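Local coordinates for endoglucanase (Clostridium thermocellum, PDB 2E4T), which hydrolyses internal beta-1,4-glucosidic bonds of cellulose and probably of xyloglucan, this chain being the glycoside hydrolase family 44 part of a larger multidomain enzyme, at residues A[63-71]-A[116-124]; A[10-21]-A[420-431]. All coordinates share one frame; numbering follows the deposited sequence. Where two conformers were deposited one is given.

Interaction 1. Residues A[63-71]-A[116-124]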
loop_
_atom_site.group_PDB
_atom_site.type_symbol
_atom_site.label_atom_id
_atom_site.label_comp_id
_atom_site.label_asym_id
_atom_site.label_seq_id
_atom_site.Cartn_x
_atom_site.Cartn_y
_atom_site.Cartn_z
ATOM N N ASP A 63 12.526 -3.662 17.240
ATOM C CA ASP A 63 13.502 -3.610 16.143
ATOM C C ASP A 63 14.909 -3.240 16.678
ATOM O O ASP A 63 15.892 -3.575 16.008
ATOM C CB ASP A 63 13.062 -2.691 15.049
ATOM C CG ASP A 63 11.885 -3.244 14.231
ATOM O OD1 ASP A 63 11.838 -4.469 14.028
ATOM O OD2 ASP A 63 11.126 -2.459 13.693
ATOM N N TRP A 64 15.024 -2.504 17.789
ATOM C CA TRP A 64 16.360 -2.254 18.351
ATOM C C TRP A 64 16.261 -1.841 19.836
ATOM O O TRP A 64 16.326 -0.661 20.176
ATOM C CB TRP A 64 17.176 -1.232 17.572
ATOM C CG TRP A 64 18.639 -1.303 18.040
ATOM C CD1 TRP A 64 19.222 -0.558 19.038
ATOM C CD2 TRP A 64 19.665 -2.147 17.545
ATOM N NE1 TRP A 64 20.553 -0.874 19.167
ATOM C CE2 TRP A 64 20.848 -1.841 18.265
ATOM C CE3 TRP A 64 19.710 -3.116 16.567
ATOM C CZ2 TRP A 64 22.083 -2.478 18.025
ATOM C CZ3 TRP A 64 20.952 -3.774 16.357
ATOM C CH2 TRP A 64 22.085 -3.440 17.069
ATOM N N LEU A 65 16.098 -2.820 20.696
ATOM C CA LEU A 65 16.342 -2.687 22.166
ATOM C C LEU A 65 15.475 -1.588 22.796
ATOM O O LEU A 65 15.842 -1.007 23.834
ATOM C CB LEU A 65 17.838 -2.437 22.417
ATOM C CG LEU A 65 18.779 -3.512 21.848
ATOM C CD1 LEU A 65 20.215 -3.146 22.123
ATOM C CD2 LEU A 65 18.444 -4.898 22.343
ATOM N N HIS A 66 14.327 -1.303 22.192
ATOM C CA HIS A 66 13.425 -0.300 22.751
ATOM C C HIS A 66 14.129 1.046 22.901
ATOM O O HIS A 66 13.830 1.837 23.820
ATOM C CB HIS A 66 12.751 -0.742 24.048
ATOM C CG HIS A 66 12.253 -2.127 23.930
ATOM N ND1 HIS A 66 11.076 -2.433 23.258
ATOM C CD2 HIS A 66 12.809 -3.297 24.361
ATOM C CE1 HIS A 66 10.978 -3.757 23.260
ATOM N NE2 HIS A 66 11.996 -4.299 23.927
ATOM N N TYR A 67 15.000 1.396 21.952
ATOM C CA TYR A 67 15.709 2.675 21.992
ATOM C C TYR A 67 14.808 3.839 21.588
ATOM O O TYR A 67 14.190 3.788 20.504
ATOM C CB TYR A 67 16.901 2.721 21.018
ATOM C CG TYR A 67 18.217 2.290 21.610
ATOM C CD1 TYR A 67 18.349 1.155 22.438
ATOM C CD2 TYR A 67 19.358 2.998 21.358
ATOM C CE1 TYR A 67 19.603 0.750 22.905
ATOM C CE2 TYR A 67 20.616 2.616 21.859
ATOM C CZ TYR A 67 20.721 1.499 22.661
ATOM O OH TYR A 67 21.934 1.064 23.140
ATOM N N SER A 68 14.819 4.901 22.390
ATOM C CA SER A 68 14.302 6.199 21.965
ATOM C C SER A 68 15.475 7.036 21.481
ATOM O O SER A 68 16.486 7.174 22.195
ATOM C CB SER A 68 13.655 6.943 23.119
ATOM O OG SER A 68 12.315 6.442 23.327
ATOM N N ASP A 69 15.365 7.595 20.259
ATOM C CA ASP A 69 16.511 8.262 19.666
ATOM C C ASP A 69 16.046 9.131 18.484
ATOM O O ASP A 69 14.837 9.383 18.293
ATOM C CB ASP A 69 17.504 7.184 19.207
ATOM C CG ASP A 69 16.866 6.257 18.143
ATOM O OD1 ASP A 69 15.987 6.703 17.435
ATOM O OD2 ASP A 69 17.197 5.041 18.067
ATOM N N THR A 70 17.030 9.675 17.768
ATOM C CA THR A 70 16.813 10.568 16.636
ATOM C C THR A 70 16.776 9.813 15.281
ATOM O O THR A 70 16.903 10.458 14.229
ATOM C CB THR A 70 17.925 11.627 16.570
ATOM O OG1 THR A 70 19.209 10.954 16.610
ATOM C CG2 THR A 70 17.858 12.564 17.763
ATOM N N TYR A 71 16.507 8.506 15.294
ATOM C CA TYR A 71 16.551 7.739 14.047
ATOM C C TYR A 71 15.734 8.350 12.933
ATOM O O TYR A 71 16.180 8.375 11.769
ATOM C CB TYR A 71 16.069 6.297 14.307
ATOM C CG TYR A 71 15.931 5.482 13.022
ATOM C CD1 TYR A 71 17.049 4.900 12.435
ATOM C CD2 TYR A 71 14.719 5.345 12.365
ATOM C CE1 TYR A 71 16.929 4.191 11.223
ATOM C CE2 TYR A 71 14.574 4.611 11.180
ATOM C CZ TYR A 71 15.667 4.016 10.640
ATOM O OH TYR A 71 15.565 3.289 9.471
ATOM N N SER A 116 7.645 8.858 22.457
ATOM C CA SER A 116 8.921 9.089 23.139
ATOM C C SER A 116 9.019 10.506 23.714
ATOM O O SER A 116 8.823 11.515 22.997
ATOM C CB SER A 116 10.064 8.961 22.119
ATOM O OG SER A 116 10.203 7.610 21.701
ATOM N N ALA A 117 9.420 10.597 24.990
ATOM C CA ALA A 117 9.673 11.892 25.608
ATOM C C ALA A 117 11.049 12.452 25.283
ATOM O O ALA A 117 11.275 13.652 25.497
ATOM C CB ALA A 117 9.554 11.775 27.126
ATOM N N ASP A 118 11.976 11.586 24.875
ATOM C CA ASP A 118 13.388 11.930 24.817
ATOM C C ASP A 118 14.033 11.066 23.732
ATOM O O ASP A 118 13.401 10.181 23.143
ATOM C CB ASP A 118 14.057 11.738 26.193
ATOM C CG ASP A 118 13.944 10.280 26.651
ATOM O OD1 ASP A 118 14.472 9.394 25.951
ATOM O OD2 ASP A 118 13.290 10.031 27.724
ATOM N N GLY A 119 15.314 11.347 23.499
ATOM C CA GLY A 119 16.148 10.554 22.613
ATOM C C GLY A 119 17.305 9.910 23.361
ATOM O O GLY A 119 18.412 9.802 22.839
ATOM N N ASN A 120 17.055 9.433 24.578
ATOM C CA ASN A 120 18.144 9.085 25.494
ATOM C C ASN A 120 18.598 7.651 25.450
ATOM O O ASN A 120 19.554 7.327 26.169
ATOM C CB ASN A 120 17.777 9.401 26.972
ATOM C CG ASN A 120 17.353 10.768 27.220
ATOM O OD1 ASN A 120 17.753 11.636 26.516
ATOM N ND2 ASN A 120 16.598 11.010 28.324
ATOM N N GLY A 121 18.033 6.804 24.578
ATOM C CA GLY A 121 18.499 5.433 24.463
ATOM C C GLY A 121 17.430 4.466 24.973
ATOM O O GLY A 121 16.204 4.745 24.955
ATOM N N PRO A 122 17.855 3.291 25.410
ATOM C CA PRO A 122 16.902 2.213 25.703
ATOM C C PRO A 122 15.918 2.590 26.813
ATOM O O PRO A 122 16.312 3.134 27.861
ATOM C CB PRO A 122 17.794 1.028 26.143
ATOM C CG PRO A 122 19.033 1.726 26.706
ATOM C CD PRO A 122 19.257 2.876 25.716
ATOM N N VAL A 123 14.668 2.196 26.597
ATOM C CA VAL A 123 13.612 2.308 27.603
ATOM C C VAL A 123 13.486 0.957 28.289
ATOM O O VAL A 123 13.225 -0.061 27.635
ATOM C CB VAL A 123 12.278 2.729 26.950
ATOM C CG1 VAL A 123 11.202 2.769 27.989
ATOM C CG2 VAL A 123 12.430 4.098 26.255
ATOM N N SER A 124 13.707 0.940 29.614
ATOM C CA SER A 124 13.665 -0.321 30.327
ATOM C C SER A 124 12.231 -0.834 30.470
ATOM O O SER A 124 11.252 -0.048 30.361
ATOM C CB SER A 124 14.260 -0.141 31.720
ATOM O OG SER A 124 13.331 0.577 32.504
HETATM O O HOH W 1 11.852 8.133 25.334
#
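A classic beta bulge marks the antiparallel pairing of strands 67-69 and 121-122, where Asn120 and Gly121 both face Ser68. Ser68 and Gly121 bond through their backbones in both directions: Ser68 N reaches Gly121 O at 2.9 Å, and Gly121 N returns to Ser68 O in the carbonyl plane. Glycine suits position 121 because its backbone angles (phi 112°, psi -155°) would jam a side chain against the preceding carbonyl. In the neighbouring non-hydrogen-bonded pair no N-H is called for, which suits proline: Pro122 lies alongside Tyr67 and sets its CD over one ring face, 3.7 Å from the centroid of the Tyr67 ring, a CH-pi contact; Trp64 CD1 meets the opposite face. On the sheet face opposite that of Tyr67 and Pro122, Ser68 OG, beside its backbone N at chi1 -80°, forms a 2.9 Å hydrogen bond with Ser116 OG and also bonds a water and Asn59 of strand 58-59. Asp118 OD1 accepts from Asn120 N at 2.9 Å, an Asx turn, while its OD2 pairs with Arg133. Val123 N donates to His66 O. Strand 67-69 is the middle of a three-stranded antiparallel sheet, between 58-59 and 121-122, with Ser116 and Val123 packed against Trp134 of strand 134-138.

Interaction 2. Residues A[10-21]-A[420-431]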
loop_
_atom_site.group_PDB
_atom_site.type_symbol
_atom_site.label_atom_id
_atom_site.label_comp_id
_atom_site.label_asym_id
_atom_site.label_seq_id
_atom_site.Cartn_x
_atom_site.Cartn_y
_atom_site.Cartn_z
ATOM N N VAL A 10 -1.303 -17.879 -26.962
ATOM C CA VAL A 10 -2.285 -17.349 -26.032
ATOM C C VAL A 10 -3.083 -16.263 -26.735
ATOM O O VAL A 10 -2.488 -15.427 -27.403
ATOM C CB VAL A 10 -1.563 -16.778 -24.791
ATOM C CG1 VAL A 10 -2.538 -16.050 -23.850
ATOM C CG2 VAL A 10 -0.800 -17.897 -24.087
ATOM N N ASP A 11 -4.413 -16.298 -26.567
ATOM C CA ASP A 11 -5.256 -15.275 -27.139
ATOM C C ASP A 11 -5.544 -14.181 -26.098
ATOM O O ASP A 11 -5.884 -14.494 -24.947
ATOM C CB ASP A 11 -6.585 -15.870 -27.558
ATOM C CG ASP A 11 -6.432 -16.887 -28.675
ATOM O OD1 ASP A 11 -5.539 -16.718 -29.521
ATOM O OD2 ASP A 11 -7.168 -17.875 -28.718
ATOM N N ILE A 12 -5.422 -12.922 -26.514
ATOM C CA ILE A 12 -5.746 -11.771 -25.681
ATOM C C ILE A 12 -6.892 -11.028 -26.402
ATOM O O ILE A 12 -6.751 -10.649 -27.565
ATOM C CB ILE A 12 -4.561 -10.829 -25.490
ATOM C CG1 ILE A 12 -3.257 -11.489 -24.991
ATOM C CG2 ILE A 12 -4.980 -9.637 -24.612
ATOM C CD1 ILE A 12 -3.328 -12.036 -23.615
ATOM N N ARG A 13 -8.009 -10.820 -25.686
ATOM C CA ARG A 13 -9.175 -10.176 -26.278
ATOM C C ARG A 13 -9.488 -8.925 -25.451
ATOM O O ARG A 13 -9.732 -9.028 -24.246
ATOM C CB ARG A 13 -10.372 -11.114 -26.257
ATOM C CG ARG A 13 -10.058 -12.399 -27.043
ATOM C CD ARG A 13 -11.243 -13.329 -27.185
ATOM N NE ARG A 13 -12.512 -12.651 -27.467
ATOM C CZ ARG A 13 -12.959 -12.303 -28.678
ATOM N NH1 ARG A 13 -12.247 -12.542 -29.783
ATOM N NH2 ARG A 13 -14.140 -11.699 -28.783
ATOM N N ILE A 14 -9.482 -7.770 -26.100
ATOM C CA ILE A 14 -9.713 -6.479 -25.427
ATOM C C ILE A 14 -10.951 -5.832 -26.032
ATOM O O ILE A 14 -11.151 -5.887 -27.262
ATOM C CB ILE A 14 -8.494 -5.568 -25.611
ATOM C CG1 ILE A 14 -7.307 -6.154 -24.856
ATOM C CG2 ILE A 14 -8.774 -4.132 -25.181
ATOM C CD1 ILE A 14 -5.970 -5.558 -25.196
ATOM N N ASP A 15 -11.786 -5.219 -25.183
ATOM C CA ASP A 15 -12.921 -4.427 -25.694
ATOM C C ASP A 15 -12.862 -3.095 -24.984
ATOM O O ASP A 15 -13.112 -3.008 -23.766
ATOM C CB ASP A 15 -14.222 -5.147 -25.443
ATOM C CG ASP A 15 -15.452 -4.367 -25.931
ATOM O OD1 ASP A 15 -15.317 -3.174 -26.250
ATOM O OD2 ASP A 15 -16.538 -4.994 -25.965
ATOM N N THR A 16 -12.426 -2.070 -25.705
ATOM C CA THR A 16 -12.195 -0.765 -25.080
ATOM C C THR A 16 -13.480 -0.088 -24.616
ATOM O O THR A 16 -13.387 0.892 -23.878
ATOM C CB THR A 16 -11.430 0.189 -25.986
ATOM O OG1 THR A 16 -12.261 0.493 -27.096
ATOM C CG2 THR A 16 -10.150 -0.396 -26.469
ATOM N N SER A 17 -14.645 -0.595 -25.036
ATOM C CA SER A 17 -15.906 -0.015 -24.599
ATOM C C SER A 17 -16.477 -0.682 -23.364
ATOM O O SER A 17 -17.500 -0.214 -22.844
ATOM C CB SER A 17 -16.939 -0.048 -25.722
ATOM O OG SER A 17 -17.434 -1.389 -25.881
ATOM N N ALA A 18 -15.891 -1.819 -22.925
ATOM C CA ALA A 18 -16.509 -2.679 -21.946
ATOM C C ALA A 18 -15.768 -2.598 -20.608
ATOM O O ALA A 18 -14.527 -2.493 -20.532
ATOM C CB ALA A 18 -16.501 -4.116 -22.406
ATOM N N GLU A 19 -16.560 -2.701 -19.537
ATOM C CA GLU A 19 -16.018 -2.827 -18.185
ATOM C C GLU A 19 -15.150 -1.623 -17.825
ATOM O O GLU A 19 -14.238 -1.757 -17.005
ATOM C CB GLU A 19 -15.333 -4.144 -17.923
ATOM C CG GLU A 19 -16.309 -5.304 -18.221
ATOM C CD GLU A 19 -15.700 -6.685 -18.114
ATOM O OE1 GLU A 19 -14.535 -6.866 -17.703
ATOM O OE2 GLU A 19 -16.394 -7.659 -18.470
ATOM N N ARG A 20 -15.485 -0.448 -18.327
ATOM C CA ARG A 20 -14.663 0.714 -18.028
ATOM C C ARG A 20 -14.794 1.080 -16.554
ATOM O O ARG A 20 -15.907 1.169 -16.026
ATOM C CB ARG A 20 -15.040 1.931 -18.869
ATOM C CG ARG A 20 -14.741 1.772 -20.361
ATOM C CD ARG A 20 -14.992 3.091 -21.108
ATOM N NE ARG A 20 -14.586 2.963 -22.504
ATOM C CZ ARG A 20 -14.466 3.992 -23.319
ATOM N NH1 ARG A 20 -14.817 5.202 -22.967
ATOM N NH2 ARG A 20 -13.966 3.758 -24.557
ATOM N N LYS A 21 -13.650 1.343 -15.918
ATOM C CA LYS A 21 -13.650 1.711 -14.502
ATOM C C LYS A 21 -12.406 2.500 -14.218
ATOM O O LYS A 21 -11.328 2.173 -14.720
ATOM C CB LYS A 21 -13.858 0.522 -13.595
ATOM C CG LYS A 21 -12.882 -0.504 -13.866
ATOM C CD LYS A 21 -12.948 -1.637 -12.880
ATOM C CE LYS A 21 -14.221 -2.455 -12.994
ATOM N NZ LYS A 21 -14.274 -3.192 -14.313
ATOM N N THR A 420 -8.116 4.622 -16.941
ATOM C CA THR A 420 -9.406 3.942 -17.011
ATOM C C THR A 420 -9.149 2.512 -17.490
ATOM O O THR A 420 -8.696 2.293 -18.631
ATOM C CB THR A 420 -10.340 4.679 -17.978
ATOM O OG1 THR A 420 -10.589 5.970 -17.434
ATOM C CG2 THR A 420 -11.674 3.927 -18.142
ATOM N N SER A 421 -9.406 1.541 -16.598
ATOM C CA SER A 421 -9.303 0.144 -16.947
ATOM C C SER A 421 -10.365 -0.253 -17.958
ATOM O O SER A 421 -11.522 0.233 -17.853
ATOM C CB SER A 421 -9.528 -0.647 -15.649
ATOM O OG SER A 421 -9.560 -2.057 -15.870
ATOM N N VAL A 422 -10.023 -1.113 -18.929
ATOM C CA VAL A 422 -10.976 -1.635 -19.874
ATOM C C VAL A 422 -10.841 -3.156 -19.930
ATOM O O VAL A 422 -9.780 -3.747 -19.545
ATOM C CB VAL A 422 -10.871 -1.029 -21.284
ATOM C CG1 VAL A 422 -10.963 0.468 -21.198
ATOM C CG2 VAL A 422 -9.593 -1.458 -21.996
ATOM N N LYS A 423 -11.869 -3.818 -20.476
ATOM C CA LYS A 423 -11.887 -5.270 -20.503
ATOM C C LYS A 423 -10.711 -5.839 -21.323
ATOM O O LYS A 423 -10.502 -5.457 -22.488
ATOM C CB LYS A 423 -13.222 -5.740 -21.139
ATOM C CG LYS A 423 -13.383 -7.252 -21.143
ATOM C CD LYS A 423 -14.800 -7.623 -21.654
ATOM C CE LYS A 423 -15.051 -9.146 -21.533
ATOM N NZ LYS A 423 -14.973 -9.599 -20.086
ATOM N N CYS A 424 -10.004 -6.813 -20.718
ATOM C CA CYS A 424 -8.817 -7.388 -21.356
ATOM C C CYS A 424 -8.669 -8.799 -20.774
ATOM O O CYS A 424 -8.357 -8.941 -19.587
ATOM C CB CYS A 424 -7.581 -6.546 -21.043
ATOM S SG CYS A 424 -6.045 -7.206 -21.672
ATOM N N GLU A 425 -8.937 -9.812 -21.590
ATOM C CA GLU A 425 -8.972 -11.199 -21.148
ATOM C C GLU A 425 -7.849 -11.974 -21.804
ATOM O O GLU A 425 -7.617 -11.795 -22.990
ATOM C CB GLU A 425 -10.333 -11.823 -21.474
ATOM C CG GLU A 425 -11.563 -11.048 -20.950
ATOM C CD GLU A 425 -11.616 -10.883 -19.469
ATOM O OE1 GLU A 425 -10.991 -11.664 -18.720
ATOM O OE2 GLU A 425 -12.320 -9.944 -19.003
ATOM N N THR A 426 -7.191 -12.845 -21.055
ATOM C CA THR A 426 -6.172 -13.773 -21.573
ATOM C C THR A 426 -6.754 -15.183 -21.535
ATOM O O THR A 426 -7.438 -15.550 -20.537
ATOM C CB THR A 426 -4.854 -13.724 -20.805
ATOM O OG1 THR A 426 -4.908 -13.886 -19.366
ATOM C CG2 THR A 426 -3.988 -14.670 -21.437
ATOM N N SER A 427 -6.412 -16.028 -22.536
ATOM C CA SER A 427 -6.836 -17.432 -22.548
ATOM C C SER A 427 -5.975 -18.291 -21.624
ATOM O O SER A 427 -6.276 -19.481 -21.462
ATOM C CB SER A 427 -6.793 -17.997 -23.973
ATOM O OG SER A 427 -5.473 -18.002 -24.462
ATOM N N ASP A 428 -4.926 -17.748 -21.007
ATOM C CA ASP A 428 -4.071 -18.579 -20.131
ATOM C C ASP A 428 -3.539 -17.697 -19.004
ATOM O O ASP A 428 -2.524 -16.999 -19.143
ATOM C CB ASP A 428 -2.945 -19.241 -20.896
ATOM C CG ASP A 428 -2.145 -20.213 -20.019
ATOM O OD1 ASP A 428 -2.133 -20.053 -18.779
ATOM O OD2 ASP A 428 -1.511 -21.144 -20.581
ATOM N N ILE A 429 -4.232 -17.735 -17.870
ATOM C CA ILE A 429 -3.900 -16.908 -16.727
ATOM C C ILE A 429 -2.710 -17.407 -15.944
ATOM O O ILE A 429 -2.255 -16.685 -15.029
ATOM C CB ILE A 429 -5.130 -16.739 -15.774
ATOM C CG1 ILE A 429 -5.485 -18.046 -15.071
ATOM C CG2 ILE A 429 -6.299 -16.100 -16.492
ATOM C CD1 ILE A 429 -6.674 -17.952 -14.103
ATOM N N GLU A 430 -2.226 -18.617 -16.238
ATOM C CA GLU A 430 -1.040 -19.153 -15.585
ATOM C C GLU A 430 0.241 -18.665 -16.277
ATOM O O GLU A 430 1.173 -18.207 -15.630
ATOM C CB GLU A 430 -1.108 -20.671 -15.591
ATOM C CG GLU A 430 0.033 -21.283 -14.834
ATOM C CD GLU A 430 0.057 -22.780 -14.951
ATOM O OE1 GLU A 430 -0.282 -23.329 -16.037
ATOM O OE2 GLU A 430 0.394 -23.435 -13.946
ATOM N N VAL A 431 0.266 -18.686 -17.620
ATOM C CA VAL A 431 1.462 -18.302 -18.323
ATOM C C VAL A 431 1.550 -16.811 -18.558
ATOM O O VAL A 431 2.636 -16.319 -18.911
ATOM C CB VAL A 431 1.592 -19.066 -19.688
ATOM C CG1 VAL A 431 0.706 -18.432 -20.748
ATOM C CG2 VAL A 431 3.007 -19.121 -20.144
HETATM O O HOH W 2 -11.879 -3.220 -17.027
HETATM O O HOH W 3 -13.845 -9.387 -16.909
#
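Glu19, from the loop after strand 10-15, reaches at a slant over the sheet face that bears Lys423 and Glu425, and the three form a salt-bridge network. Lys423 leaves the backbone with CG opposite its N (chi1 -177°), runs extended and turns only at its last torsion (chi4 61°), which carries NZ between two carboxylates. NZ lies 2.9 Å from Glu19 OE2 and equally 2.9 Å from Glu425 OE2, approaching each from above the carboxylate plane. The Lys423 methylenes lie against the Glu19 carboxylate, with CG 3.6 Å from Glu19 OE1. A water donates to Glu19 OE1 and to Glu425 OE2, bridging two carboxylate oxygens.

The face carrying Ile12, Ile14 and Cys424 is mainly apolar, Thr426 contributing its methyl CG2, against which Ile12 lays CD1. The small Cys424 presents its sulfur, an apolar surface, to Ile14 CG1 at 3.6 Å. Further along, the Val10 and Val431 side chains run antiparallel past one another, meeting through Val10 CG2 and Val431 CG1. Beta-branched residues suit this extended backbone.

A type I turn from Asp15 to Ala18 bulges out of the strand, but Ala18 O already accepts from Lys423 N, and regular pairing returns with Lys21 opposite Ser421. Arg20 grips Thr16 O side-on with NE and NH2, the oxygen lying in the guanidinium plane. At the far end Ser427 OG accepts from Asp11 N at 2.9 Å, replacing a backbone carbonyl.

Strands 8-22 and 420-426 are neighbours in the mixed sheet, flanked by 459-466 and 432-439 respectively. The chemistry divides by face: Ile14 meets Ile448 of strand 442-452, while charges occupy the more exposed side. One ammonium shared by two carboxylates, with water between them, probably offsets the repulsion of the acids.

Overall arrangement
The two contacts lie on opposite sides of the chain's centre, about 51 Å apart between centres and about 34 Å between nearest atoms, so they do not touch. Interaction 1 is nested within the span of chain that interaction 2 closes: residues 10-21 and 420-431 bracket the parallel strands of the TIM-like barrel, and join strands 8-22 and 420-426 of the separate mixed beta sheet. Interaction 1 belongs to a small three-stranded sheet on the barrel part of the chain. It is nearer a metal, the side chain of Ser116 being about 12 Å from the bound calcium ion and about 10 Å from that of its ligand Glu54; interaction 2 lies away from the known metal sites.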